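PDB 3H6X: dUTPase from Streptococcus mutans, which probably hydrolyses dUTP to dUMP and diphosphate. Local coordinates for residues 35-40 and 110-115. Sequence-based numbering, arbitrary orientation.
Sequences AERTEI and TVVLEA
A two-stranded antiparallel pairing on the surface of the jelly-roll barrel joins strand 38-40 to strand 111-113. Thr38 and Leu113 form one hydrogen-bonded pair, Thr38 N giving to Leu113 O at 2.8 Å and Leu113 N returning to Thr38 O. Ile40 and Val111 form the next, with Ile40 N 2.8 Å from Val111 O and Val111 N bonding back to Ile40 O, a carbonyl that also accepts from Asn105 ND2. Between them sits the non-hydrogen-bonded pair Glu39-Val112, whose side chains lie alongside each other on the outer face, Glu39 CG 3.7 Å from Val112 CG2. The other methyl, Val112 CG1, meets Arg37 CG at 3.9 Å and also borders the edge of the guanidinium.

Where strand 38-40 begins and strand 111-113 ends, Arg37 and Glu114 run side by side in a salt bridge, NE of Arg37 to OE1 of Glu114 at 3.0 Å. The arginine chain leaves with CG anti to the backbone N (chi1 179°) and bends at chi3, bringing NE over to the carboxylate; the two planar groups stand nearly perpendicular, 82° apart. A water donates to Glu114 OE2 and accepts a weak bond from Arg37 NE, so it bridges the same pair. Thr38 OG1 turns back to Glu36 O at 2.8 Å, tying the approach to the strand.

On the inner face, which Thr38 and Val111 share, the buried Ile40 and Leu113 meet CD1 to CD1 at 4.2 Å, and Val46, Met103 and Leu76 pack around these two residues. The whole is a short antiparallel strand pair of the dUTPase jelly roll, one face outward and the other packed on its interior.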
loop_
_atom_site.group_PDB
_atom_site.type_symbol
_atom_site.label_atom_id
_atom_site.label_comp_id
_atom_site.label_asym_id
_atom_site.label_seq_id
_atom_site.Cartn_x
_atom_site.Cartn_y
_atom_site.Cartn_z
ATOM N N ALA B 35 -2.479 -8.461 20.179
ATOM C CA ALA B 35 -2.281 -9.667 21.003
ATOM C C ALA B 35 -2.338 -9.360 22.498
ATOM O O ALA B 35 -2.716 -10.194 23.318
ATOM C CB ALA B 35 -0.958 -10.319 20.673
ATOM N N GLU B 36 -1.948 -8.142 22.843
ATOM C CA GLU B 36 -1.952 -7.730 24.239
ATOM C C GLU B 36 -2.141 -6.234 24.304
ATOM O O GLU B 36 -1.785 -5.511 23.368
ATOM C CB GLU B 36 -0.635 -8.093 24.911
ATOM C CG GLU B 36 0.535 -7.339 24.363
ATOM C CD GLU B 36 1.832 -7.640 25.104
ATOM O OE1 GLU B 36 1.840 -8.567 25.959
ATOM O OE2 GLU B 36 2.840 -6.944 24.810
ATOM N N ARG B 37 -2.688 -5.755 25.412
ATOM C CA ARG B 37 -2.938 -4.325 25.524
ATOM C C ARG B 37 -1.681 -3.523 25.180
ATOM O O ARG B 37 -0.586 -3.790 25.699
ATOM C CB ARG B 37 -3.438 -3.970 26.930
ATOM C CG ARG B 37 -3.682 -2.477 27.112
ATOM C CD ARG B 37 -4.026 -2.103 28.553
ATOM N NE ARG B 37 -5.459 -2.145 28.798
ATOM C CZ ARG B 37 -6.041 -2.935 29.700
ATOM N NH1 ARG B 37 -5.306 -3.754 30.452
ATOM N NH2 ARG B 37 -7.363 -2.912 29.857
ATOM N N THR B 38 -1.836 -2.542 24.298
ATOM C CA THR B 38 -0.695 -1.784 23.802
ATOM C C THR B 38 -1.012 -0.292 23.777
ATOM O O THR B 38 -1.989 0.140 23.161
ATOM C CB THR B 38 -0.299 -2.248 22.374
ATOM O OG1 THR B 38 0.079 -3.629 22.396
ATOM C CG2 THR B 38 0.862 -1.436 21.841
ATOM N N GLU B 39 -0.196 0.486 24.481
ATOM C CA GLU B 39 -0.353 1.941 24.501
ATOM C C GLU B 39 0.555 2.606 23.469
ATOM O O GLU B 39 1.718 2.216 23.296
ATOM C CB GLU B 39 0.032 2.490 25.876
ATOM C CG GLU B 39 -1.035 2.353 26.932
ATOM C CD GLU B 39 -0.577 2.945 28.254
ATOM O OE1 GLU B 39 0.501 2.535 28.739
ATOM O OE2 GLU B 39 -1.275 3.829 28.792
ATOM N N ILE B 40 0.029 3.631 22.806
ATOM C CA ILE B 40 0.828 4.399 21.862
ATOM C C ILE B 40 0.741 5.879 22.215
ATOM O O ILE B 40 -0.322 6.494 22.086
ATOM C CB ILE B 40 0.374 4.182 20.401
ATOM C CG1 ILE B 40 0.272 2.674 20.107
ATOM C CG2 ILE B 40 1.350 4.845 19.462
ATOM C CD1 ILE B 40 -0.146 2.344 18.695
ATOM N N THR B 110 -2.611 9.921 24.189
ATOM C CA THR B 110 -2.255 8.506 24.146
ATOM C C THR B 110 -3.442 7.689 23.663
ATOM O O THR B 110 -4.581 7.927 24.084
ATOM C CB THR B 110 -1.798 8.017 25.530
ATOM O OG1 THR B 110 -0.558 8.656 25.842
ATOM C CG2 THR B 110 -1.603 6.504 25.545
ATOM N N VAL B 111 -3.183 6.751 22.751
ATOM C CA VAL B 111 -4.219 5.831 22.280
ATOM C C VAL B 111 -3.894 4.442 22.813
ATOM O O VAL B 111 -2.741 4.025 22.786
ATOM C CB VAL B 111 -4.300 5.802 20.735
ATOM C CG1 VAL B 111 -5.256 4.707 20.281
ATOM C CG2 VAL B 111 -4.753 7.164 20.202
ATOM N N VAL B 112 -4.912 3.757 23.320
ATOM C CA VAL B 112 -4.741 2.400 23.832
ATOM C C VAL B 112 -5.461 1.409 22.940
ATOM O O VAL B 112 -6.653 1.569 22.667
ATOM C CB VAL B 112 -5.314 2.249 25.248
ATOM C CG1 VAL B 112 -5.199 0.813 25.708
ATOM C CG2 VAL B 112 -4.573 3.171 26.205
ATOM N N LEU B 113 -4.720 0.408 22.470
ATOM C CA LEU B 113 -5.305 -0.711 21.750
ATOM C C LEU B 113 -5.489 -1.845 22.749
ATOM O O LEU B 113 -4.514 -2.277 23.372
ATOM C CB LEU B 113 -4.370 -1.151 20.624
ATOM C CG LEU B 113 -4.306 -0.198 19.426
ATOM C CD1 LEU B 113 -3.187 -0.590 18.448
ATOM C CD2 LEU B 113 -5.641 -0.183 18.697
ATOM N N GLU B 114 -6.732 -2.288 22.933
ATOM C CA GLU B 114 -7.023 -3.424 23.809
ATOM C C GLU B 114 -6.729 -4.748 23.108
ATOM O O GLU B 114 -6.830 -4.847 21.878
ATOM C CB GLU B 114 -8.486 -3.396 24.238
ATOM C CG GLU B 114 -8.919 -2.082 24.884
ATOM C CD GLU B 114 -8.207 -1.808 26.205
ATOM O OE1 GLU B 114 -7.656 -2.753 26.820
ATOM O OE2 GLU B 114 -8.202 -0.635 26.639
ATOM N N ALA B 115 -6.352 -5.763 23.885
ATOM C CA ALA B 115 -6.193 -7.112 23.343
ATOM C C ALA B 115 -7.468 -7.515 22.626
ATOM O O ALA B 115 -8.572 -7.292 23.144
ATOM C CB ALA B 115 -5.896 -8.112 24.458
HETATM O O HOH W 1 -7.144 -0.114 29.088
#